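Local coordinates for protein TSSL (Francisella novicida, PDB 4ACK) that probably forms part of the inner-membrane complex of the type VI secretion system, as other DotU/TssL proteins do, and is linked to virulence, at residues E47-K52 against Y60-L65; L11-T16 against R39-F44; L126-D131 against H143-Y148; K72-R77 against W86-L91. All blocks are in the same frame, centred on the assembly; numbering follows the deposited sequence.

Interaction 1 (E47-K52 against Y60-L65); sequences EELLEK and YIVFPL
L49 reaches across to helix 55-79 with its two methyl groups, and CD1 does most of the work. That one methyl settles between two neighbouring side chains: it lies 3.7 Å from I61 CG2 and equally 3.7 Å from V62 CG2. The approach differs for the two partners. L49 and I61 meet tip to tip, with the second leucine methyl, CD2, also coming within 4.1 Å of I61 CD1, whereas V62 is met at a slant and offers a single methyl. The torsions explain the choice of branch. V62 CG1 stands anti to the backbone N (chi1 172°), which turns CG2 beside that nitrogen and onto L49. L49 already leaves its backbone toward helix 55-79, and CG beside its own N (chi1 -66°) places CD1 between I61 and V62. The contact is purely apolar and all three residues are buried.

Helices 30-52 and 55-79 follow each other in the chain, and they pack here close to the short connection between them, forming a helical hairpin in an all-helical domain of the DotU family. Further out, I61 also rests on I119, C120 and T123 of helix 118-129, and V62 touches Y94, so the residues that receive L49 are themselves wedged against other helices. L49 also touches E6 of helix 4-20. Nearby, K52 NZ forms salt bridges with D3 and E6, tying this part of the chain to the N-terminal region; Y60 on the partner helix hydrogen-bonds through OH to N109 ND2.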
# COMPACT_ATOMS: atom_id res chain seq x y z
N GLU A 47 6.52 -14.09 -1.10
CA GLU A 47 6.90 -15.40 -1.61
C GLU A 47 6.33 -15.66 -3.02
O GLU A 47 7.03 -16.08 -3.93
CB GLU A 47 6.49 -16.50 -0.60
CG GLU A 47 6.24 -17.86 -1.26
CD GLU A 47 5.93 -18.97 -0.27
OE1 GLU A 47 6.89 -19.50 0.35
OE2 GLU A 47 4.72 -19.29 -0.12
N GLU A 48 5.07 -15.35 -3.23
CA GLU A 48 4.46 -15.63 -4.53
C GLU A 48 5.02 -14.72 -5.61
O GLU A 48 5.41 -15.19 -6.70
CB GLU A 48 2.94 -15.51 -4.43
CG GLU A 48 2.19 -16.09 -5.54
CD GLU A 48 2.09 -17.67 -5.49
OE1 GLU A 48 2.53 -18.32 -4.49
OE2 GLU A 48 1.55 -18.21 -6.48
N LEU A 49 5.13 -13.41 -5.33
CA LEU A 49 5.69 -12.50 -6.38
C LEU A 49 7.13 -12.83 -6.70
O LEU A 49 7.51 -12.74 -7.83
CB LEU A 49 5.65 -11.03 -5.97
CG LEU A 49 4.23 -10.52 -5.85
CD1 LEU A 49 4.36 -9.12 -5.12
CD2 LEU A 49 3.61 -10.44 -7.22
N LEU A 50 7.92 -13.21 -5.70
CA LEU A 50 9.34 -13.40 -5.94
C LEU A 50 9.63 -14.71 -6.74
O LEU A 50 10.80 -14.97 -7.09
CB LEU A 50 10.14 -13.39 -4.62
CG LEU A 50 10.32 -12.03 -3.91
CD1 LEU A 50 10.72 -12.18 -2.40
CD2 LEU A 50 11.29 -11.12 -4.67
N GLU A 51 8.58 -15.50 -7.03
CA GLU A 51 8.77 -16.70 -7.86
C GLU A 51 8.90 -16.20 -9.29
O GLU A 51 9.65 -16.77 -10.07
CB GLU A 51 7.65 -17.72 -7.61
CG GLU A 51 7.64 -19.08 -8.43
CD GLU A 51 9.02 -19.67 -8.91
OE1 GLU A 51 9.86 -20.07 -8.07
OE2 GLU A 51 9.22 -19.78 -10.16
N LYS A 52 8.28 -15.06 -9.60
CA LYS A 52 8.23 -14.54 -10.95
C LYS A 52 9.04 -13.27 -11.22
O LYS A 52 9.47 -13.05 -12.35
CB LYS A 52 6.77 -14.21 -11.35
CG LYS A 52 5.84 -15.43 -11.40
CD LYS A 52 4.37 -14.96 -11.56
CE LYS A 52 3.65 -15.04 -10.24
NZ LYS A 52 2.19 -14.92 -10.42
N TYR A 60 8.11 -2.80 -5.68
CA TYR A 60 7.23 -1.80 -6.22
C TYR A 60 5.74 -2.14 -6.00
O TYR A 60 4.86 -1.29 -6.12
CB TYR A 60 7.49 -1.59 -7.69
CG TYR A 60 8.72 -0.76 -8.02
CD1 TYR A 60 9.64 -0.37 -7.01
CD2 TYR A 60 8.99 -0.43 -9.33
CE1 TYR A 60 10.73 0.39 -7.32
CE2 TYR A 60 10.10 0.34 -9.67
CZ TYR A 60 10.96 0.75 -8.66
OH TYR A 60 12.03 1.53 -9.03
N ILE A 61 5.45 -3.41 -5.78
CA ILE A 61 4.08 -3.83 -5.67
C ILE A 61 3.77 -3.84 -4.17
O ILE A 61 2.76 -3.33 -3.79
CB ILE A 61 3.91 -5.26 -6.24
CG1 ILE A 61 4.00 -5.21 -7.75
CG2 ILE A 61 2.56 -5.92 -5.77
CD1 ILE A 61 4.42 -6.60 -8.31
N VAL A 62 4.66 -4.39 -3.34
CA VAL A 62 4.35 -4.55 -1.93
C VAL A 62 4.62 -3.25 -1.07
O VAL A 62 3.92 -3.00 -0.12
CB VAL A 62 5.15 -5.73 -1.35
CG1 VAL A 62 5.03 -5.87 0.25
CG2 VAL A 62 4.73 -7.03 -2.09
N PHE A 63 5.66 -2.48 -1.39
CA PHE A 63 5.88 -1.26 -0.55
C PHE A 63 4.65 -0.30 -0.52
O PHE A 63 4.29 0.18 0.54
CB PHE A 63 7.10 -0.51 -1.01
CG PHE A 63 7.38 0.70 -0.18
CD1 PHE A 63 6.74 1.92 -0.45
CD2 PHE A 63 8.22 0.59 0.93
CE1 PHE A 63 7.00 3.05 0.36
CE2 PHE A 63 8.48 1.73 1.76
CZ PHE A 63 7.87 2.93 1.47
N PRO A 64 4.05 0.02 -1.67
CA PRO A 64 2.95 0.94 -1.62
C PRO A 64 1.76 0.42 -0.83
O PRO A 64 0.99 1.21 -0.31
CB PRO A 64 2.54 1.09 -3.10
CG PRO A 64 3.85 0.81 -3.87
CD PRO A 64 4.48 -0.28 -3.04
N LEU A 65 1.56 -0.91 -0.81
CA LEU A 65 0.45 -1.47 -0.06
C LEU A 65 0.73 -1.29 1.39
O LEU A 65 -0.17 -0.94 2.14
CB LEU A 65 0.23 -2.96 -0.40
CG LEU A 65 -0.81 -3.68 0.44
CD1 LEU A 65 -2.15 -3.01 0.07
CD2 LEU A 65 -0.78 -5.19 0.08

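Interaction 2 (L11-T16 against R39-F44); sequences LDIIKT and RKSIFF
I13 CD1 and I42 CD1 make the apolar part of this contact, their side chains crossing at about a right angle. The two methyls are 3.4 Å apart, tighter than ordinary carbon-carbon packing. I42 does not leave its backbone aimed squarely at helix 4-20; two successive bends, chi1 -60° and chi2 -58°, fold CD1 round to meet the isoleucine opposite. I13 is the more extended of the pair, and its CD1 also lies 3.7 Å from S41 CB, with I13 CG1 at 3.8 Å from the same carbon. Serine therefore contributes its methylene here, a small surface against which the length of I13 can lie.

Polar groups come near without pairing: D12 OD2 and S41 OG are 4.3 Å apart, too far for a hydrogen bond. On its own helix D12 has a long salt bridge through OD1 to K15 NZ, at 3.9 Å.

The helix segments run antiparallel, 168° between their directions, with axes 10.2 Å apart, as in the neighbouring helices of an antiparallel bundle. Helix 55-79 also packs on both isoleucines: L65 and V69 touch I13, and L66 touches I42. R39 leaves its backbone away from helix 4-20, and its NH2 forms a salt bridge with E92 OE2.

The seam thus runs from buried isoleucines to a partly exposed D12 and S41, and van der Waals packing rather than polar pairing joins the two helices.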
# COMPACT_ATOMS: atom_id res chain seq x y z
N LEU A 11 -6.21 -7.16 -2.21
CA LEU A 11 -7.62 -6.95 -1.78
C LEU A 11 -7.90 -7.38 -0.37
O LEU A 11 -8.56 -6.66 0.36
CB LEU A 11 -8.57 -7.64 -2.74
CG LEU A 11 -8.52 -7.04 -4.14
CD1 LEU A 11 -9.47 -7.81 -5.10
CD2 LEU A 11 -8.87 -5.55 -4.09
N ASP A 12 -7.37 -8.51 0.04
CA ASP A 12 -7.62 -8.96 1.39
C ASP A 12 -7.03 -7.99 2.44
O ASP A 12 -7.72 -7.63 3.42
CB ASP A 12 -7.17 -10.40 1.63
CG ASP A 12 -7.89 -11.05 2.80
OD1 ASP A 12 -9.11 -10.83 2.95
OD2 ASP A 12 -7.23 -11.79 3.57
N ILE A 13 -5.78 -7.60 2.24
CA ILE A 13 -5.12 -6.58 3.04
C ILE A 13 -5.90 -5.28 3.00
O ILE A 13 -6.15 -4.68 4.02
CB ILE A 13 -3.66 -6.38 2.62
CG1 ILE A 13 -2.89 -7.64 3.01
CG2 ILE A 13 -3.08 -5.14 3.27
CD1 ILE A 13 -1.61 -7.91 2.17
N ILE A 14 -6.32 -4.85 1.84
CA ILE A 14 -7.09 -3.64 1.84
C ILE A 14 -8.34 -3.88 2.83
O ILE A 14 -8.48 -3.16 3.84
CB ILE A 14 -7.33 -3.14 0.42
CG1 ILE A 14 -5.97 -2.75 -0.23
CG2 ILE A 14 -8.21 -1.95 0.41
CD1 ILE A 14 -6.13 -2.22 -1.69
N LYS A 15 -9.14 -4.93 2.60
CA LYS A 15 -10.19 -5.38 3.56
C LYS A 15 -9.76 -5.40 5.06
O LYS A 15 -10.33 -4.65 5.86
CB LYS A 15 -10.78 -6.75 3.07
CG LYS A 15 -12.07 -7.28 3.78
CD LYS A 15 -12.51 -8.69 3.25
CE LYS A 15 -11.67 -9.84 3.89
NZ LYS A 15 -12.29 -10.39 5.15
N THR A 16 -8.78 -6.22 5.45
CA THR A 16 -8.30 -6.23 6.86
C THR A 16 -7.95 -4.81 7.41
O THR A 16 -7.97 -4.61 8.64
CB THR A 16 -7.10 -7.20 7.14
OG1 THR A 16 -7.44 -8.57 6.88
CG2 THR A 16 -6.62 -7.07 8.58
N ARG A 39 0.56 -9.30 8.27
CA ARG A 39 1.92 -9.76 8.10
C ARG A 39 2.07 -11.18 7.52
O ARG A 39 3.01 -11.45 6.74
CB ARG A 39 2.70 -9.62 9.39
CG ARG A 39 2.88 -8.14 9.75
CD ARG A 39 3.37 -7.98 11.16
NE ARG A 39 4.78 -8.30 11.26
CZ ARG A 39 5.25 -9.37 11.88
NH1 ARG A 39 4.41 -10.21 12.45
NH2 ARG A 39 6.55 -9.59 11.91
N LYS A 40 1.13 -12.06 7.87
CA LYS A 40 0.99 -13.36 7.24
C LYS A 40 0.66 -13.22 5.75
O LYS A 40 1.28 -13.87 4.92
CB LYS A 40 -0.04 -14.22 7.97
CG LYS A 40 0.49 -14.77 9.28
CD LYS A 40 -0.63 -15.36 10.11
CE LYS A 40 -1.31 -16.47 9.34
NZ LYS A 40 -2.71 -16.65 9.80
N SER A 41 -0.32 -12.39 5.42
CA SER A 41 -0.64 -12.09 4.04
C SER A 41 0.55 -11.49 3.22
O SER A 41 0.74 -11.83 2.06
CB SER A 41 -1.82 -11.15 4.00
OG SER A 41 -2.99 -11.88 4.23
N ILE A 42 1.36 -10.65 3.85
CA ILE A 42 2.53 -10.08 3.21
C ILE A 42 3.56 -11.15 2.91
O ILE A 42 4.09 -11.18 1.79
CB ILE A 42 3.17 -8.91 4.02
CG1 ILE A 42 2.17 -7.75 4.19
CG2 ILE A 42 4.52 -8.40 3.38
CD1 ILE A 42 1.63 -7.19 2.91
N PHE A 43 3.83 -12.03 3.87
CA PHE A 43 4.72 -13.17 3.65
C PHE A 43 4.40 -14.01 2.40
O PHE A 43 5.32 -14.29 1.59
CB PHE A 43 4.81 -14.11 4.83
CG PHE A 43 5.75 -15.28 4.58
CD1 PHE A 43 5.30 -16.42 3.91
CD2 PHE A 43 7.11 -15.19 4.93
CE1 PHE A 43 6.19 -17.48 3.62
CE2 PHE A 43 8.02 -16.26 4.65
CZ PHE A 43 7.55 -17.40 4.00
N PHE A 44 3.12 -14.39 2.26
CA PHE A 44 2.61 -15.11 1.09
C PHE A 44 2.65 -14.23 -0.18
O PHE A 44 2.88 -14.74 -1.29
CB PHE A 44 1.15 -15.62 1.33
CG PHE A 44 1.00 -16.80 2.34
CD1 PHE A 44 1.41 -18.11 2.00
CD2 PHE A 44 0.39 -16.61 3.60
CE1 PHE A 44 1.26 -19.20 2.93
CE2 PHE A 44 0.24 -17.68 4.54
CZ PHE A 44 0.67 -18.98 4.19

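Interaction 3 (L126-D131 against H143-Y148); sequences LILHND and HSFLAY
L128 CD2 approaches the F145 ring obliquely, 4.0 Å from F145 CE1, while the two side chains run past each other in opposite directions. F145 has CG anti to its backbone N (chi1 175°), which carries the ring from the flank of its helix over to the leucine. Elsewhere the ring meets that of Y136, the planes about 30° apart. The end of the Y148 side chain leads off from the contact, where its ring meets that of F104 and its OH hydrogen-bonds to D108 OD1; its nearest atom to L128 is the backbone O, 4.4 Å from L128 CD1.

Helix 118-129 stops here in a Schellman motif with D131, at positive phi, as the C-prime residue. L126 O takes two donors, N130 N at 2.9 Å and N130 ND2 at 3.0 Å. The side-chain bond is nearly straight (165°), but ND2 sits above the carbonyl plane. This second grip fastens the N130 amide back onto the last turn.

Around the contact, helix 99-112 adds F104 beside F145 and T107 beside Y148, the 132-142 loop supplies Y133 and Y136, and I127 packs against P64 and Y68 of helix 55-79.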
# COMPACT_ATOMS: atom_id res chain seq x y z
N LEU A 126 -5.31 0.77 -7.11
CA LEU A 126 -6.10 0.37 -5.96
C LEU A 126 -5.88 1.25 -4.75
O LEU A 126 -6.85 1.74 -4.19
CB LEU A 126 -5.85 -1.12 -5.56
CG LEU A 126 -6.48 -2.14 -6.57
CD1 LEU A 126 -5.90 -3.53 -6.37
CD2 LEU A 126 -8.01 -2.23 -6.48
N ILE A 127 -4.63 1.44 -4.32
CA ILE A 127 -4.38 2.28 -3.15
C ILE A 127 -4.89 3.70 -3.39
O ILE A 127 -5.49 4.27 -2.48
CB ILE A 127 -2.97 2.21 -2.58
CG1 ILE A 127 -1.96 2.83 -3.54
CG2 ILE A 127 -2.58 0.76 -2.28
CD1 ILE A 127 -0.61 3.27 -2.86
N LEU A 128 -4.81 4.20 -4.63
CA LEU A 128 -5.28 5.55 -4.95
C LEU A 128 -6.84 5.65 -4.99
O LEU A 128 -7.39 6.72 -4.68
CB LEU A 128 -4.66 6.08 -6.28
CG LEU A 128 -3.12 6.39 -6.30
CD1 LEU A 128 -2.60 6.80 -7.71
CD2 LEU A 128 -2.74 7.47 -5.30
N HIS A 129 -7.51 4.58 -5.41
CA HIS A 129 -8.96 4.52 -5.35
C HIS A 129 -9.45 4.31 -3.97
O HIS A 129 -10.58 4.62 -3.70
CB HIS A 129 -9.57 3.48 -6.32
CG HIS A 129 -9.77 4.05 -7.69
ND1 HIS A 129 -8.83 3.92 -8.69
CD2 HIS A 129 -10.75 4.83 -8.19
CE1 HIS A 129 -9.25 4.56 -9.77
NE2 HIS A 129 -10.41 5.13 -9.49
N ASN A 130 -8.60 3.74 -3.11
CA ASN A 130 -8.83 3.76 -1.65
C ASN A 130 -8.24 4.95 -0.82
O ASN A 130 -7.99 4.82 0.38
CB ASN A 130 -8.45 2.41 -1.07
CG ASN A 130 -9.47 1.34 -1.51
OD1 ASN A 130 -10.50 1.18 -0.85
ND2 ASN A 130 -9.27 0.74 -2.71
N ASP A 131 -8.06 6.10 -1.49
CA ASP A 131 -7.72 7.39 -0.84
C ASP A 131 -6.35 7.43 -0.18
O ASP A 131 -6.20 8.07 0.87
CB ASP A 131 -8.83 7.83 0.11
CG ASP A 131 -10.14 7.99 -0.62
OD1 ASP A 131 -10.11 8.32 -1.82
OD2 ASP A 131 -11.19 7.76 -0.04
N HIS A 143 -2.39 19.55 -8.42
CA HIS A 143 -2.46 19.09 -9.82
C HIS A 143 -1.63 17.85 -10.15
O HIS A 143 -2.10 17.04 -10.91
CB HIS A 143 -2.17 20.23 -10.85
CG HIS A 143 -3.24 21.29 -10.84
ND1 HIS A 143 -3.43 22.19 -11.87
CD2 HIS A 143 -4.20 21.56 -9.91
CE1 HIS A 143 -4.47 22.96 -11.57
NE2 HIS A 143 -4.97 22.58 -10.40
N SER A 144 -0.41 17.74 -9.63
CA SER A 144 0.39 16.52 -9.80
C SER A 144 -0.30 15.29 -9.20
O SER A 144 -0.27 14.23 -9.79
CB SER A 144 1.78 16.70 -9.25
OG SER A 144 2.45 17.68 -10.03
N PHE A 145 -0.98 15.45 -8.06
CA PHE A 145 -1.62 14.33 -7.41
C PHE A 145 -2.70 13.82 -8.35
O PHE A 145 -2.78 12.61 -8.63
CB PHE A 145 -2.19 14.74 -6.04
CG PHE A 145 -2.95 13.70 -5.34
CD1 PHE A 145 -2.42 12.41 -5.14
CD2 PHE A 145 -4.24 13.97 -4.88
CE1 PHE A 145 -3.13 11.41 -4.47
CE2 PHE A 145 -5.00 12.96 -4.19
CZ PHE A 145 -4.42 11.68 -3.98
N LEU A 146 -3.51 14.74 -8.87
CA LEU A 146 -4.57 14.33 -9.77
C LEU A 146 -4.02 13.72 -11.06
O LEU A 146 -4.62 12.79 -11.61
CB LEU A 146 -5.48 15.50 -10.13
CG LEU A 146 -6.07 16.24 -8.95
CD1 LEU A 146 -6.85 17.38 -9.52
CD2 LEU A 146 -6.93 15.33 -8.09
N ALA A 147 -2.88 14.20 -11.52
CA ALA A 147 -2.28 13.64 -12.72
C ALA A 147 -1.82 12.20 -12.53
O ALA A 147 -1.95 11.40 -13.44
CB ALA A 147 -1.14 14.52 -13.23
N TYR A 148 -1.25 11.88 -11.36
CA TYR A 148 -0.80 10.53 -11.06
C TYR A 148 -1.96 9.55 -11.15
O TYR A 148 -1.83 8.46 -11.67
CB TYR A 148 -0.30 10.43 -9.63
CG TYR A 148 1.11 10.85 -9.47
CD1 TYR A 148 2.12 10.22 -10.22
CD2 TYR A 148 1.45 11.88 -8.59
CE1 TYR A 148 3.41 10.58 -10.07
CE2 TYR A 148 2.77 12.27 -8.42
CZ TYR A 148 3.73 11.62 -9.16
OH TYR A 148 5.02 12.00 -9.02

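Interaction 4 (K72-R77 against W86-L91); sequences KLMLLR and WSLLQL
L73 CG sits over one face of the W86 indole, 3.5 Å from the centroid of the six-membered ring and only 8° off the ring normal, a clear CH-pi contact. The domain is an all-helical one, and here the chain has left helix 55-79 through a loop and come back along it, so that W86, just ahead of the short helix 89-94, is laid against the helix it came from. The leucine spreads over both rings: L73 CB stands 3.7 Å from W86 NE1 on the pyrrole side, and L73 CD1 lies 3.7 Å from CE3 of the same tryptophan. W86 CG is anti to its backbone N (chi1 -169°), which presents the ring face to L73, and the two side chains cross at about a right angle.

The tryptophan is also fixed by its N-H. NE1 hydrogen-bonds to D70 OD1, and D70 receives the backbone N of L89 and Q90 as well, so one carboxylate holds both the indole and the start of the following helix, where L88 is the N-cap residue. R35 makes a cation-pi contact with the indole.

M74, partly exposed, adds a second contact. Its chain bends at chi2 (-44°) and again at chi3, bringing the sulfur obliquely to the W86 ring and the terminal methyl across L88, where M74 CE meets L88 CD2 at 3.6 Å.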
# COMPACT_ATOMS: atom_id res chain seq x y z
N LYS A 72 -3.27 4.65 6.85
CA LYS A 72 -4.63 4.61 7.33
C LYS A 72 -4.60 4.36 8.86
O LYS A 72 -5.38 4.94 9.61
CB LYS A 72 -5.43 3.55 6.54
CG LYS A 72 -5.69 3.94 5.05
CD LYS A 72 -5.96 5.48 4.89
CE LYS A 72 -6.16 5.94 3.42
NZ LYS A 72 -6.05 7.48 3.28
N LEU A 73 -3.63 3.57 9.30
CA LEU A 73 -3.48 3.26 10.69
C LEU A 73 -2.98 4.45 11.47
O LEU A 73 -3.50 4.72 12.56
CB LEU A 73 -2.56 2.05 10.90
CG LEU A 73 -3.34 0.71 10.93
CD1 LEU A 73 -4.04 0.61 12.31
CD2 LEU A 73 -4.39 0.57 9.84
N MET A 74 -1.98 5.16 10.91
CA MET A 74 -1.48 6.39 11.54
C MET A 74 -2.57 7.44 11.67
O MET A 74 -2.56 8.21 12.62
CB MET A 74 -0.28 6.98 10.82
CG MET A 74 1.04 6.26 11.00
SD MET A 74 1.43 5.73 12.69
CE MET A 74 3.08 6.35 12.85
N LEU A 75 -3.51 7.46 10.73
CA LEU A 75 -4.59 8.41 10.72
C LEU A 75 -5.66 8.06 11.75
O LEU A 75 -6.16 8.94 12.44
CB LEU A 75 -5.20 8.53 9.34
CG LEU A 75 -5.77 9.92 9.06
CD1 LEU A 75 -4.65 10.93 8.72
CD2 LEU A 75 -6.80 9.86 7.94
N LEU A 76 -6.05 6.78 11.80
CA LEU A 76 -6.83 6.24 12.92
C LEU A 76 -6.20 6.52 14.30
O LEU A 76 -6.84 7.10 15.17
CB LEU A 76 -7.09 4.73 12.73
CG LEU A 76 -8.01 4.12 13.80
CD1 LEU A 76 -9.46 4.37 13.45
CD2 LEU A 76 -7.74 2.62 13.85
N ARG A 77 -4.95 6.15 14.47
CA ARG A 77 -4.17 6.57 15.63
C ARG A 77 -4.12 8.09 15.91
O ARG A 77 -3.81 8.49 17.04
CB ARG A 77 -2.75 6.02 15.52
CG ARG A 77 -1.80 6.33 16.66
CD ARG A 77 -0.48 5.68 16.31
NE ARG A 77 0.56 5.82 17.32
CZ ARG A 77 1.30 6.91 17.51
NH1 ARG A 77 1.10 8.01 16.78
NH2 ARG A 77 2.23 6.90 18.46
N TRP A 86 1.00 1.17 16.79
CA TRP A 86 1.24 0.73 15.40
C TRP A 86 2.64 1.01 14.96
O TRP A 86 2.96 2.15 14.61
CB TRP A 86 0.34 1.46 14.41
CG TRP A 86 0.38 0.86 13.03
CD1 TRP A 86 1.03 1.35 11.91
CD2 TRP A 86 -0.25 -0.35 12.62
NE1 TRP A 86 0.82 0.52 10.83
CE2 TRP A 86 0.03 -0.53 11.23
CE3 TRP A 86 -1.04 -1.31 13.29
CZ2 TRP A 86 -0.43 -1.63 10.50
CZ3 TRP A 86 -1.52 -2.42 12.55
CH2 TRP A 86 -1.21 -2.56 11.16
N SER A 87 3.47 -0.01 15.01
CA SER A 87 4.78 0.09 14.41
C SER A 87 4.67 -0.04 12.84
O SER A 87 3.94 -0.91 12.32
CB SER A 87 5.67 -0.97 15.02
OG SER A 87 7.02 -0.52 14.96
N LEU A 88 5.34 0.84 12.11
CA LEU A 88 5.22 0.92 10.67
C LEU A 88 5.63 -0.41 9.95
O LEU A 88 6.72 -0.94 10.09
CB LEU A 88 6.02 2.13 10.13
CG LEU A 88 5.66 3.57 10.54
CD1 LEU A 88 6.48 4.63 9.74
CD2 LEU A 88 4.19 3.88 10.41
N LEU A 89 4.71 -0.93 9.16
CA LEU A 89 5.02 -2.08 8.30
C LEU A 89 6.07 -1.73 7.23
O LEU A 89 6.97 -2.52 6.93
CB LEU A 89 3.74 -2.49 7.62
CG LEU A 89 2.75 -3.13 8.60
CD1 LEU A 89 1.47 -3.46 7.88
CD2 LEU A 89 3.37 -4.38 9.16
N GLN A 90 5.97 -0.53 6.68
CA GLN A 90 6.86 -0.19 5.58
C GLN A 90 8.31 -0.21 6.11
O GLN A 90 9.27 -0.50 5.37
CB GLN A 90 6.46 1.16 4.95
CG GLN A 90 6.90 2.36 5.76
CD GLN A 90 6.25 3.61 5.29
OE1 GLN A 90 6.91 4.48 4.72
NE2 GLN A 90 4.91 3.69 5.47
N LEU A 91 8.46 0.11 7.40
CA LEU A 91 9.77 0.11 8.05
C LEU A 91 10.28 -1.31 8.38
O LEU A 91 11.46 -1.62 8.16
CB LEU A 91 9.72 0.96 9.33
CG LEU A 91 11.03 1.30 10.05
CD1 LEU A 91 12.12 1.89 9.13
CD2 LEU A 91 10.74 2.29 11.20

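Overall arrangement
Along the chain the contacts use helices 4-20 with 30-52 (interaction 2), 30-52 with 55-79 (interaction 1), 55-79 with the 86-91 segment (interaction 4) and 118-129 with 143-153 (interaction 3). Helix 30-52 serves interactions 1 and 2, whose centres are about 12 Å apart, and L65 joins them by packing on I13 and I14. Helix 55-79 serves interactions 1 and 4, about 20 Å apart. Interaction 3 lies across the chain's centre from interaction 2, about 21 Å between centres, yet I14 touches L126 and N130. Interactions 3 and 4, about 20 Å apart, are joined by a probable hydrogen bond from K72 NZ to D131 O. The four contacts thus knit early and late helices into one compact domain.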